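Local structure of regulator of nonsense transcripts 2 (Homo sapiens, 4CEK) at residues A[157-162]-A[188-193]; A[243-248]-A[286-291]; A[279-284]-A[296-301]. The protein acts as a factor of nonsense-mediated mRNA decay, in which UPF2 probably serves as a scaffold joining UPF1 and UPF3, the fragment here being its second MIF4G domain. All blocks are in the same frame, centred on the assembly; numbering follows the deposited sequence.

Interaction 1 of 3, residues A[157-162]-A[188-193]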
ATOM      1  N   ALA A 157     -12.680   0.051   4.446  1.00 44.08           N
ATOM      2  CA  ALA A 157     -12.972  -0.588   3.155  1.00 42.78           C
ATOM      3  C   ALA A 157     -11.731  -0.639   2.279  1.00 38.57           C
ATOM      4  O   ALA A 157     -11.520  -1.618   1.582  1.00 42.17           O
ATOM      5  CB  ALA A 157     -14.110   0.109   2.418  1.00 42.36           C
ATOM      6  N   LEU A 158     -10.917   0.406   2.294  1.00 36.78           N
ATOM      7  CA  LEU A 158      -9.631   0.372   1.596  1.00 35.27           C
ATOM      8  C   LEU A 158      -8.724  -0.752   2.145  1.00 37.77           C
ATOM      9  O   LEU A 158      -8.102  -1.460   1.379  1.00 37.49           O
ATOM     10  CB  LEU A 158      -8.941   1.718   1.700  1.00 38.11           C
ATOM     11  CG  LEU A 158      -9.718   2.883   1.100  1.00 38.62           C
ATOM     12  CD1 LEU A 158      -8.883   4.146   1.137  1.00 37.63           C
ATOM     13  CD2 LEU A 158     -10.093   2.540  -0.334  1.00 39.31           C
ATOM     14  N   PHE A 159      -8.717  -0.963   3.464  1.00 39.38           N
ATOM     15  CA  PHE A 159      -7.779  -1.898   4.091  1.00 39.17           C
ATOM     16  C   PHE A 159      -8.147  -3.357   3.801  1.00 42.61           C
ATOM     17  O   PHE A 159      -7.261  -4.223   3.710  1.00 39.99           O
ATOM     18  CB  PHE A 159      -7.714  -1.650   5.604  1.00 37.41           C
ATOM     19  CG  PHE A 159      -6.835  -2.620   6.352  1.00 36.25           C
ATOM     20  CD1 PHE A 159      -5.455  -2.426   6.412  1.00 34.45           C
ATOM     21  CD2 PHE A 159      -7.381  -3.713   7.006  1.00 35.45           C
ATOM     22  CE1 PHE A 159      -4.639  -3.302   7.115  1.00 36.42           C
ATOM     23  CE2 PHE A 159      -6.575  -4.590   7.710  1.00 39.82           C
ATOM     24  CZ  PHE A 159      -5.189  -4.384   7.776  1.00 36.52           C
ATOM     25  N   ILE A 160      -9.439  -3.648   3.663  1.00 44.48           N
ATOM     26  CA  ILE A 160      -9.845  -5.024   3.358  1.00 44.62           C
ATOM     27  C   ILE A 160      -9.931  -5.301   1.858  1.00 45.26           C
ATOM     28  O   ILE A 160     -10.626  -6.226   1.486  1.00 50.89           O
ATOM     29  CB  ILE A 160     -11.168  -5.487   4.047  1.00 42.67           C
ATOM     30  CG1 ILE A 160     -12.359  -4.639   3.610  1.00 45.98           C
ATOM     31  CG2 ILE A 160     -11.032  -5.477   5.565  1.00 43.17           C
ATOM     32  CD1 ILE A 160     -13.660  -5.056   4.264  1.00 47.67           C
ATOM     33  N   VAL A 161      -9.243  -4.539   1.003  1.00 45.73           N
ATOM     34  CA  VAL A 161      -9.035  -4.982  -0.392  1.00 51.73           C
ATOM     35  C   VAL A 161      -8.764  -6.488  -0.417  1.00 52.92           C
ATOM     36  O   VAL A 161      -7.914  -6.967   0.323  1.00 63.15           O
ATOM     37  CB  VAL A 161      -7.810  -4.364  -1.117  1.00 51.47           C
ATOM     38  CG1 VAL A 161      -8.235  -3.393  -2.183  1.00 51.19           C
ATOM     39  CG2 VAL A 161      -6.805  -3.744  -0.164  1.00 51.87           C
ATOM     40  N   PRO A 162      -9.485  -7.239  -1.254  1.00 56.25           N
ATOM     41  CA  PRO A 162      -9.153  -8.673  -1.363  1.00 62.26           C
ATOM     42  C   PRO A 162      -7.799  -8.956  -2.078  1.00 63.31           C
ATOM     43  O   PRO A 162      -7.406  -8.224  -3.003  1.00 56.81           O
ATOM     44  CB  PRO A 162     -10.323  -9.232  -2.158  1.00 59.10           C
ATOM     45  CG  PRO A 162     -10.819  -8.076  -2.964  1.00 59.58           C
ATOM     46  CD  PRO A 162     -10.619  -6.856  -2.115  1.00 55.78           C
ATOM     47  N   GLU A 188      -3.400   8.686   7.507  1.00 39.30           N
ATOM     48  CA  GLU A 188      -2.811   8.373   8.787  1.00 40.77           C
ATOM     49  C   GLU A 188      -3.307   7.030   9.278  1.00 38.71           C
ATOM     50  O   GLU A 188      -2.537   6.250   9.792  1.00 39.44           O
ATOM     51  CB  GLU A 188      -3.195   9.388   9.869  1.00 49.68           C
ATOM     52  CG  GLU A 188      -3.265  10.866   9.493  1.00 59.14           C
ATOM     53  CD  GLU A 188      -1.912  11.490   9.362  1.00 70.05           C
ATOM     54  OE1 GLU A 188      -0.920  10.733   9.513  1.00 71.41           O
ATOM     55  OE2 GLU A 188      -1.861  12.724   9.105  1.00 78.67           O
ATOM     56  N   ASP A 189      -4.607   6.790   9.182  1.00 37.62           N
ATOM     57  CA  ASP A 189      -5.205   5.593   9.755  1.00 40.18           C
ATOM     58  C   ASP A 189      -4.821   4.359   8.926  1.00 37.39           C
ATOM     59  O   ASP A 189      -4.473   3.326   9.493  1.00 40.84           O
ATOM     60  CB  ASP A 189      -6.744   5.686   9.789  1.00 46.36           C
ATOM     61  CG  ASP A 189      -7.294   6.454  11.011  1.00 52.73           C
ATOM     62  OD1 ASP A 189      -6.540   7.171  11.692  1.00 51.53           O
ATOM     63  OD2 ASP A 189      -8.516   6.333  11.274  1.00 60.33           O
ATOM     64  N   LEU A 190      -4.901   4.479   7.601  1.00 33.46           N
ATOM     65  CA  LEU A 190      -4.588   3.375   6.711  1.00 33.22           C
ATOM     66  C   LEU A 190      -3.121   2.995   6.934  1.00 33.30           C
ATOM     67  O   LEU A 190      -2.833   1.814   7.139  1.00 30.74           O
ATOM     68  CB  LEU A 190      -4.879   3.708   5.234  1.00 31.15           C
ATOM     69  CG  LEU A 190      -4.822   2.505   4.271  1.00 31.54           C
ATOM     70  CD1 LEU A 190      -5.700   1.331   4.691  1.00 30.38           C
ATOM     71  CD2 LEU A 190      -5.159   2.920   2.861  1.00 28.75           C
ATOM     72  N   CYS A 191      -2.228   3.989   7.008  1.00 31.58           N
ATOM     73  CA  CYS A 191      -0.817   3.696   7.134  1.00 33.10           C
ATOM     74  C   CYS A 191      -0.538   2.998   8.445  1.00 37.89           C
ATOM     75  O   CYS A 191       0.259   2.036   8.505  1.00 38.78           O
ATOM     76  CB  CYS A 191       0.047   4.937   7.016  1.00 31.33           C
ATOM     77  SG  CYS A 191       0.052   5.583   5.324  1.00 37.85           S
ATOM     78  N   SER A 192      -1.201   3.478   9.485  1.00 33.57           N
ATOM     79  CA  SER A 192      -1.061   2.895  10.789  1.00 32.90           C
ATOM     80  C   SER A 192      -1.509   1.464  10.807  1.00 28.54           C
ATOM     81  O   SER A 192      -0.855   0.598  11.397  1.00 29.43           O
ATOM     82  CB  SER A 192      -1.873   3.679  11.802  1.00 35.15           C
ATOM     83  OG  SER A 192      -1.836   2.979  13.036  1.00 41.04           O
ATOM     84  N   MET A 193      -2.626   1.206  10.162  1.00 29.93           N
ATOM     85  CA  MET A 193      -3.128  -0.176  10.023  1.00 32.02           C
ATOM     86  C   MET A 193      -2.145  -1.067   9.222  1.00 31.55           C
ATOM     87  O   MET A 193      -1.916  -2.228   9.566  1.00 30.22           O
ATOM     88  CB  MET A 193      -4.499  -0.155   9.333  1.00 33.72           C
ATOM     89  CG  MET A 193      -5.626   0.440  10.182  1.00 37.41           C
ATOM     90  SD  MET A 193      -7.238   0.246   9.385  1.00 42.40           S
ATOM     91  CE  MET A 193      -7.153   1.573   8.192  1.00 51.38           C
TER
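Phe159 and Leu190 mark the closest backbone approach, a tight 6.7 Å between their CA atoms, where the last turn of helix 148-159 comes up against the N-terminal half of helix 185-203. Beyond this point the 157-162 segment leaves the helical path at Ile160, whereas 188-193 stays helical throughout. Side chains do most of the touching, without a polar bond between the segments, although ring atom CE1 of Phe159 also meets the backbone at Met193 O, 3.8 Å away.

Phe159 presents the largest surface. Its CB points at the other helix, and a chi1 of 177°, with CG anti to the backbone N, sets the ring between Leu190 and Met193, one turn apart. Leu190 comes in at the ring edge, near its plane, and its CD1 methyl lies 3.7 Å from Phe159 CB. Met193 takes a face instead: its SD stands 4.6 Å from the centroid of the Phe159 ring and 25° off the ring normal, a Met-aromatic contact in which the polarisable sulfur rests on the pi cloud. The bend of the methionine at chi3 (-79°) turns CE back toward Phe159, 4.2 Å from its CB, while Met193 CB packs 3.8 Å from Phe159 CD1.

Apolar packing between helices two apart in the chain, with helix 169-179 between them in sequence, is consistent with the HEAT-like array of a MIF4G domain, and this contact lies deep within it. Leu190 branches to serve two partners at once, since its other methyl, CD2, reaches Leu158 CB at 4.1 Å. A branched aliphatic chain suits that place, where Val176 of helix 169-179 also touches both leucines. Ala90, Glu91 and Thr94 of helix 89-99 add cover around Phe159, and Lys215 makes a cation-pi contact with its ring.

Interaction 2 of 3, residues A[243-248]-A[286-291]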
ATOM      1  N   SER A 243      16.977  -8.359   8.638  1.00 50.59           N
ATOM      2  CA  SER A 243      17.597  -8.739   9.907  1.00 53.68           C
ATOM      3  C   SER A 243      17.384 -10.206  10.207  1.00 54.34           C
ATOM      4  O   SER A 243      18.239 -10.838  10.801  1.00 58.54           O
ATOM      5  CB  SER A 243      17.048  -7.885  11.049  1.00 58.30           C
ATOM      6  OG  SER A 243      17.391  -6.523  10.856  1.00 61.10           O
ATOM      7  N   ASP A 244      16.227 -10.732   9.831  1.00 56.72           N
ATOM      8  CA  ASP A 244      15.972 -12.160   9.899  1.00 54.14           C
ATOM      9  C   ASP A 244      15.600 -12.595   8.474  1.00 50.42           C
ATOM     10  O   ASP A 244      14.427 -12.746   8.117  1.00 47.60           O
ATOM     11  CB  ASP A 244      14.873 -12.481  10.924  1.00 57.24           C
ATOM     12  CG  ASP A 244      14.482 -13.964  10.934  1.00 64.95           C
ATOM     13  OD1 ASP A 244      15.370 -14.838  10.761  1.00 60.50           O
ATOM     14  OD2 ASP A 244      13.272 -14.251  11.102  1.00 68.81           O
ATOM     15  N   PHE A 245      16.636 -12.824   7.677  1.00 52.81           N
ATOM     16  CA  PHE A 245      16.498 -13.072   6.245  1.00 51.57           C
ATOM     17  C   PHE A 245      16.153 -14.530   5.925  1.00 48.34           C
ATOM     18  O   PHE A 245      16.970 -15.286   5.414  1.00 52.81           O
ATOM     19  CB  PHE A 245      17.793 -12.633   5.549  1.00 54.89           C
ATOM     20  CG  PHE A 245      17.606 -12.153   4.142  1.00 55.49           C
ATOM     21  CD1 PHE A 245      16.615 -11.231   3.826  1.00 57.51           C
ATOM     22  CD2 PHE A 245      18.452 -12.591   3.136  1.00 56.51           C
ATOM     23  CE1 PHE A 245      16.461 -10.776   2.531  1.00 58.65           C
ATOM     24  CE2 PHE A 245      18.310 -12.129   1.847  1.00 54.31           C
ATOM     25  CZ  PHE A 245      17.316 -11.222   1.543  1.00 56.41           C
ATOM     26  N   SER A 246      14.900 -14.876   6.192  1.00 47.44           N
ATOM     27  CA  SER A 246      14.376 -16.213   6.136  1.00 46.66           C
ATOM     28  C   SER A 246      13.385 -16.305   4.991  1.00 52.08           C
ATOM     29  O   SER A 246      13.149 -15.328   4.306  1.00 59.24           O
ATOM     30  CB  SER A 246      13.601 -16.449   7.421  1.00 52.91           C
ATOM     31  OG  SER A 246      12.349 -15.768   7.327  1.00 53.83           O
ATOM     32  N   HIS A 247      12.736 -17.448   4.824  1.00 48.98           N
ATOM     33  CA  HIS A 247      11.952 -17.667   3.639  1.00 54.51           C
ATOM     34  C   HIS A 247      10.841 -16.676   3.404  1.00 52.08           C
ATOM     35  O   HIS A 247      10.783 -16.091   2.322  1.00 53.68           O
ATOM     36  CB  HIS A 247      11.452 -19.110   3.579  1.00 69.98           C
ATOM     37  CG  HIS A 247      12.525 -20.113   3.163  1.00 78.68           C
ATOM     38  ND1 HIS A 247      13.859 -19.835   3.233  1.00 81.32           N
ATOM     39  CD2 HIS A 247      12.421 -21.428   2.702  1.00 77.93           C
ATOM     40  CE1 HIS A 247      14.561 -20.910   2.825  1.00 84.78           C
ATOM     41  NE2 HIS A 247      13.681 -21.887   2.499  1.00 83.84           N
ATOM     42  N   HIS A 248       9.944 -16.464   4.367  1.00 48.89           N
ATOM     43  CA  HIS A 248       8.842 -15.519   4.131  1.00 47.63           C
ATOM     44  C   HIS A 248       9.343 -14.084   4.054  1.00 39.92           C
ATOM     45  O   HIS A 248       8.860 -13.313   3.253  1.00 35.49           O
ATOM     46  CB  HIS A 248       7.674 -15.722   5.109  1.00 58.82           C
ATOM     47  CG  HIS A 248       6.664 -16.793   4.654  1.00 68.72           C
ATOM     48  ND1 HIS A 248       5.421 -16.907   5.185  1.00 73.73           N
ATOM     49  CD2 HIS A 248       6.756 -17.794   3.668  1.00 67.32           C
ATOM     50  CE1 HIS A 248       4.765 -17.934   4.591  1.00 68.13           C
ATOM     51  NE2 HIS A 248       5.576 -18.466   3.660  1.00 66.58           N
ATOM     52  N   GLN A 286      24.824 -15.370  -1.166  1.00 60.59           N
ATOM     53  CA  GLN A 286      26.056 -16.193  -1.052  1.00 65.09           C
ATOM     54  C   GLN A 286      26.335 -16.568   0.405  1.00 64.01           C
ATOM     55  O   GLN A 286      26.254 -17.735   0.786  1.00 70.87           O
ATOM     56  CB  GLN A 286      27.295 -15.444  -1.595  1.00 68.35           C
ATOM     57  CG  GLN A 286      27.456 -15.421  -3.116  1.00 73.68           C
ATOM     58  CD  GLN A 286      28.846 -14.987  -3.590  1.00 70.44           C
ATOM     59  OE1 GLN A 286      29.108 -13.798  -3.792  1.00 66.48           O
ATOM     60  NE2 GLN A 286      29.729 -15.963  -3.805  1.00 63.19           N
ATOM     61  N   ALA A 287      26.616 -15.542   1.211  1.00 65.12           N
ATOM     62  CA  ALA A 287      27.078 -15.691   2.595  1.00 64.78           C
ATOM     63  C   ALA A 287      26.257 -16.628   3.492  1.00 64.79           C
ATOM     64  O   ALA A 287      26.822 -17.313   4.318  1.00 76.06           O
ATOM     65  CB  ALA A 287      27.210 -14.317   3.241  1.00 58.82           C
ATOM     66  N   MET A 288      24.945 -16.679   3.297  1.00 74.14           N
ATOM     67  CA  MET A 288      23.981 -17.282   4.240  1.00 69.94           C
ATOM     68  C   MET A 288      23.411 -18.622   3.725  1.00 73.03           C
ATOM     69  O   MET A 288      22.510 -19.221   4.344  1.00 63.03           O
ATOM     70  CB  MET A 288      22.852 -16.267   4.415  1.00 72.28           C
ATOM     71  CG  MET A 288      21.811 -16.546   5.471  1.00 80.77           C
ATOM     72  SD  MET A 288      20.893 -15.029   5.816  1.00 83.45           S
ATOM     73  CE  MET A 288      19.813 -15.597   7.147  1.00 86.55           C
ATOM     74  N   HIS A 289      23.945 -19.082   2.592  1.00 75.99           N
ATOM     75  CA  HIS A 289      23.459 -20.292   1.898  1.00 86.94           C
ATOM     76  C   HIS A 289      21.961 -20.526   1.959  1.00 78.90           C
ATOM     77  O   HIS A 289      21.457 -21.450   2.623  1.00 71.01           O
ATOM     78  CB  HIS A 289      24.274 -21.528   2.313  1.00 98.52           C
ATOM     79  CG  HIS A 289      25.466 -21.781   1.414  1.00107.56           C
ATOM     80  ND1 HIS A 289      25.473 -22.749   0.474  1.00114.94           N
ATOM     81  CD2 HIS A 289      26.688 -21.112   1.300  1.00113.02           C
ATOM     82  CE1 HIS A 289      26.648 -22.722  -0.188  1.00117.28           C
ATOM     83  NE2 HIS A 289      27.389 -21.717   0.315  1.00117.87           N
ATOM     84  N   LEU A 290      21.253 -19.654   1.241  1.00 68.38           N
ATOM     85  CA  LEU A 290      19.831 -19.809   0.983  1.00 62.54           C
ATOM     86  C   LEU A 290      19.712 -20.907  -0.053  1.00 59.14           C
ATOM     87  O   LEU A 290      20.654 -21.119  -0.845  1.00 55.88           O
ATOM     88  CB  LEU A 290      19.224 -18.528   0.392  1.00 60.46           C
ATOM     89  CG  LEU A 290      19.578 -17.170   0.995  1.00 60.20           C
ATOM     90  CD1 LEU A 290      19.085 -16.047   0.103  1.00 52.43           C
ATOM     91  CD2 LEU A 290      18.971 -17.061   2.386  1.00 65.22           C
ATOM     92  N   ASP A 291      18.574 -21.597  -0.076  1.00 51.41           N
ATOM     93  CA  ASP A 291      18.363 -22.548  -1.154  1.00 58.82           C
ATOM     94  C   ASP A 291      18.147 -21.804  -2.472  1.00 53.56           C
ATOM     95  O   ASP A 291      17.756 -20.648  -2.473  1.00 50.67           O
ATOM     96  CB  ASP A 291      17.257 -23.567  -0.850  1.00 66.73           C
ATOM     97  CG  ASP A 291      15.919 -22.948  -0.684  1.00 66.56           C
ATOM     98  OD1 ASP A 291      15.208 -22.810  -1.704  1.00 71.46           O
ATOM     99  OD2 ASP A 291      15.579 -22.651   0.480  1.00 74.42           O
TER
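Phe245 and Met288 stand 8.8 Å apart at their CA atoms, the nearest backbone approach between two interhelical turns: Phe245 is the centre of an inverse gamma turn, and Met288 directly precedes His289, whose positive phi marks the Schellman motif closing helix 268-287. Met288 bridges the gap with an extended chain, CG anti to the backbone N (chi1 -172°). Its long, flexible thioether lays SD 3.9 Å from Phe245 CB, near the plane of the ring and at its edge, and brings the CE methyl to 3.3 Å from Phe245 O. Leu290 approaches the same residue obliquely, CD1 standing 4.4 Å from Phe245 CE2, and packs on Ile250 and Val295 as well. Met288 and Leu290 cover one part of Phe245, while Met281, Lys284, Ile250 and Val298 cover more of it.

Farther along, His247 in the first turn of helix 247-266 meets Asp291, the N-cap residue of helix 292-305. His247 NE2 comes within 2.9 Å of Asp291 OD2, the imidazole and carboxylate planes being 65° apart; Tyr294 stacks on the same imidazole. Two neighbouring interhelical turns packed together in this way fit the HEAT-like helical array of MIF4G domains.

Interaction 3 of 3, residues A[279-284]-A[296-301]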
ATOM      1  N   GLU A 279      22.900  -4.171  -1.858  1.00 38.20           N
ATOM      2  CA  GLU A 279      24.193  -4.870  -1.780  1.00 41.44           C
ATOM      3  C   GLU A 279      24.264  -5.779  -0.576  1.00 43.90           C
ATOM      4  O   GLU A 279      24.867  -6.838  -0.670  1.00 49.59           O
ATOM      5  CB  GLU A 279      25.393  -3.907  -1.765  1.00 40.07           C
ATOM      6  CG  GLU A 279      25.532  -3.021  -2.993  1.00 42.30           C
ATOM      7  CD  GLU A 279      25.811  -3.770  -4.311  1.00 43.82           C
ATOM      8  OE1 GLU A 279      26.586  -4.758  -4.319  1.00 48.14           O
ATOM      9  OE2 GLU A 279      25.253  -3.346  -5.360  1.00 44.92           O
ATOM     10  N   GLN A 280      23.638  -5.426   0.544  1.00 45.57           N
ATOM     11  CA  GLN A 280      23.599  -6.385   1.667  1.00 47.15           C
ATOM     12  C   GLN A 280      22.775  -7.630   1.371  1.00 42.76           C
ATOM     13  O   GLN A 280      23.062  -8.707   1.906  1.00 41.41           O
ATOM     14  CB  GLN A 280      23.029  -5.771   2.935  1.00 55.74           C
ATOM     15  CG  GLN A 280      23.899  -4.711   3.583  1.00 66.70           C
ATOM     16  CD  GLN A 280      23.196  -4.061   4.772  1.00 72.75           C
ATOM     17  OE1 GLN A 280      22.274  -4.649   5.362  1.00 73.75           O
ATOM     18  NE2 GLN A 280      23.617  -2.845   5.120  1.00 68.65           N
ATOM     19  N   MET A 281      21.717  -7.491   0.570  1.00 42.84           N
ATOM     20  CA  MET A 281      20.917  -8.671   0.168  1.00 39.96           C
ATOM     21  C   MET A 281      21.717  -9.587  -0.732  1.00 35.87           C
ATOM     22  O   MET A 281      21.664 -10.776  -0.555  1.00 36.64           O
ATOM     23  CB  MET A 281      19.680  -8.290  -0.585  1.00 39.88           C
ATOM     24  CG  MET A 281      18.668  -7.539   0.216  1.00 47.41           C
ATOM     25  SD  MET A 281      17.262  -7.025  -0.817  1.00 52.18           S
ATOM     26  CE  MET A 281      16.622  -8.567  -1.473  1.00 37.80           C
ATOM     27  N   MET A 282      22.435  -9.013  -1.699  1.00 37.77           N
ATOM     28  CA  MET A 282      23.294  -9.772  -2.602  1.00 39.59           C
ATOM     29  C   MET A 282      24.440 -10.438  -1.847  1.00 45.18           C
ATOM     30  O   MET A 282      24.660 -11.644  -1.992  1.00 44.12           O
ATOM     31  CB  MET A 282      23.827  -8.889  -3.713  1.00 39.42           C
ATOM     32  CG  MET A 282      22.756  -8.585  -4.745  1.00 41.43           C
ATOM     33  SD  MET A 282      22.163  -9.974  -5.755  1.00 38.93           S
ATOM     34  CE  MET A 282      23.261  -9.728  -7.155  1.00 35.56           C
ATOM     35  N   ARG A 283      25.121  -9.681  -0.991  1.00 48.49           N
ATOM     36  CA  ARG A 283      26.124 -10.289  -0.107  1.00 51.84           C
ATOM     37  C   ARG A 283      25.557 -11.464   0.700  1.00 47.36           C
ATOM     38  O   ARG A 283      26.232 -12.474   0.863  1.00 48.54           O
ATOM     39  CB  ARG A 283      26.775  -9.240   0.806  1.00 54.65           C
ATOM     40  CG  ARG A 283      27.717  -8.296   0.062  1.00 63.30           C
ATOM     41  CD  ARG A 283      28.394  -7.305   1.008  1.00 73.61           C
ATOM     42  NE  ARG A 283      29.689  -6.821   0.506  1.00 77.33           N
ATOM     43  CZ  ARG A 283      29.861  -5.808  -0.353  1.00 86.91           C
ATOM     44  NH1 ARG A 283      28.819  -5.143  -0.857  1.00 88.15           N
ATOM     45  NH2 ARG A 283      31.095  -5.453  -0.721  1.00 90.49           N
ATOM     46  N   LYS A 284      24.311 -11.351   1.159  1.00 46.58           N
ATOM     47  CA  LYS A 284      23.682 -12.384   2.003  1.00 43.92           C
ATOM     48  C   LYS A 284      23.245 -13.638   1.274  1.00 46.83           C
ATOM     49  O   LYS A 284      23.180 -14.668   1.893  1.00 48.51           O
ATOM     50  CB  LYS A 284      22.419 -11.832   2.680  1.00 50.00           C
ATOM     51  CG  LYS A 284      22.620 -11.024   3.955  1.00 51.15           C
ATOM     52  CD  LYS A 284      21.273 -10.762   4.637  1.00 51.38           C
ATOM     53  CE  LYS A 284      21.368  -9.684   5.703  1.00 50.46           C
ATOM     54  NZ  LYS A 284      22.156 -10.126   6.891  1.00 51.84           N
ATOM     55  N   THR A 296      17.850 -16.948  -6.433  1.00 32.07           N
ATOM     56  CA  THR A 296      17.394 -16.430  -7.716  1.00 34.93           C
ATOM     57  C   THR A 296      16.380 -15.271  -7.532  1.00 35.79           C
ATOM     58  O   THR A 296      16.500 -14.205  -8.189  1.00 35.20           O
ATOM     59  CB  THR A 296      16.774 -17.606  -8.519  1.00 33.96           C
ATOM     60  OG1 THR A 296      17.787 -18.609  -8.746  1.00 33.86           O
ATOM     61  CG2 THR A 296      16.163 -17.137  -9.788  1.00 31.62           C
ATOM     62  N   MET A 297      15.414 -15.463  -6.620  1.00 32.46           N
ATOM     63  CA  MET A 297      14.513 -14.356  -6.165  1.00 34.53           C
ATOM     64  C   MET A 297      15.246 -13.065  -5.774  1.00 30.61           C
ATOM     65  O   MET A 297      14.989 -12.015  -6.330  1.00 34.09           O
ATOM     66  CB  MET A 297      13.647 -14.815  -4.992  1.00 40.85           C
ATOM     67  CG  MET A 297      12.293 -14.112  -4.859  1.00 45.92           C
ATOM     68  SD  MET A 297      11.340 -14.740  -3.444  1.00 51.03           S
ATOM     69  CE  MET A 297      10.828 -16.352  -4.058  1.00 41.94           C
ATOM     70  N   VAL A 298      16.196 -13.137  -4.860  1.00 29.58           N
ATOM     71  CA  VAL A 298      16.966 -11.961  -4.478  1.00 29.36           C
ATOM     72  C   VAL A 298      17.682 -11.320  -5.692  1.00 34.84           C
ATOM     73  O   VAL A 298      17.627 -10.094  -5.887  1.00 35.78           O
ATOM     74  CB  VAL A 298      18.013 -12.337  -3.387  1.00 29.77           C
ATOM     75  CG1 VAL A 298      18.948 -11.154  -3.087  1.00 26.55           C
ATOM     76  CG2 VAL A 298      17.324 -12.849  -2.091  1.00 27.43           C
ATOM     77  N   GLU A 299      18.353 -12.140  -6.510  1.00 33.80           N
ATOM     78  CA  GLU A 299      18.994 -11.644  -7.750  1.00 33.89           C
ATOM     79  C   GLU A 299      18.036 -10.877  -8.648  1.00 30.74           C
ATOM     80  O   GLU A 299      18.330  -9.771  -9.084  1.00 27.25           O
ATOM     81  CB  GLU A 299      19.617 -12.812  -8.535  1.00 34.11           C
ATOM     82  CG  GLU A 299      20.838 -13.354  -7.818  1.00 32.04           C
ATOM     83  CD  GLU A 299      21.297 -14.709  -8.290  1.00 32.34           C
ATOM     84  OE1 GLU A 299      20.646 -15.337  -9.117  1.00 32.84           O
ATOM     85  OE2 GLU A 299      22.354 -15.152  -7.821  1.00 38.51           O
ATOM     86  N   ASN A 300      16.878 -11.461  -8.897  1.00 30.90           N
ATOM     87  CA  ASN A 300      15.902 -10.822  -9.759  1.00 32.45           C
ATOM     88  C   ASN A 300      15.399  -9.462  -9.229  1.00 34.37           C
ATOM     89  O   ASN A 300      15.355  -8.491  -9.990  1.00 30.61           O
ATOM     90  CB  ASN A 300      14.778 -11.791 -10.058  1.00 31.70           C
ATOM     91  CG  ASN A 300      15.217 -12.892 -10.999  1.00 34.31           C
ATOM     92  OD1 ASN A 300      16.315 -12.816 -11.598  1.00 31.81           O
ATOM     93  ND2 ASN A 300      14.391 -13.941 -11.121  1.00 30.09           N
ATOM     94  N   ALA A 301      15.140  -9.371  -7.918  1.00 32.91           N
ATOM     95  CA  ALA A 301      14.751  -8.097  -7.311  1.00 31.19           C
ATOM     96  C   ALA A 301      15.875  -7.105  -7.404  1.00 31.76           C
ATOM     97  O   ALA A 301      15.638  -5.923  -7.693  1.00 34.18           O
ATOM     98  CB  ALA A 301      14.317  -8.264  -5.855  1.00 29.68           C
TER
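Val298, Met281 and Met282 carry most of this contact, in which a valine of helix 292-305 is set against two consecutive methionines of helix 268-287. Met281 and Val298 lie nearest, their CA atoms 6.9 Å apart. The axes of the two short helical segments run antiparallel, at 154° between their N-to-C directions, with a closest approach of 9.7 Å.

Val298 points toward the partner helix and does its touching with one branch. CG1, anti to the backbone N at a chi1 of 173°, projects into the angle between the methionines and comes 3.7 Å from Met281 O, so the methyl packs against the backbone as well as against side chains. A compact branched residue is apt here, because it brings a methyl close to the facing backbone, while the longer methionines reach across to it. Met281 passes obliquely across Val298 and bends at chi3, which brings its CE methyl to 3.8 Å from Val298 CG1; its CB lies about as close to the same methyl. Leu257 of helix 247-266 also packs on Met281.

Met282 starts off at an angle, but bends at chi2 and chi3 bring its sulfur to helix 292-305, where SD lies 4.3 Å from Val298 CG1 and 4.1 Å from Glu299 CA. Here the methionine crosses the glutamate side chain at about a right angle, meeting its aliphatic CG. The carboxylate of Glu299 is turned to another task, a salt bridge from OE2 to Lys285 NZ, so the residue offers carbon to Met282 and charge to the lysine. Tyr302 and Tyr303 also touch Met282. Consecutive antiparallel helices joined by a short turn and zipped by apolar side chains make a helical hairpin, an arrangement consistent with the HEAT-like fold of MIF4G domains.

Overall arrangement
Interactions 2 and 3 form one continuous patch, their centres 10 Å apart and both drawing on helix 268-287. Phe245 is the joint: its CD2 lies 3.7 Å from Lys284 CD, and its CZ is 4.0 Å from Val298 CG2 and 4.1 Å from Met281 CE. The ring thereby ties the turn before helix 247-266 to the 268-287/292-305 hairpin. Interaction 1 lies apart, its centre 8 Å from the centre of the chain against 25 and 23 Å for interactions 2 and 3, and about 30 Å from each of theirs; its nearest atoms are about 17 Å from interaction 2 and about 20 Å from interaction 3. Only interaction 3 joins successive helices; all three lie within the MIF4G domain.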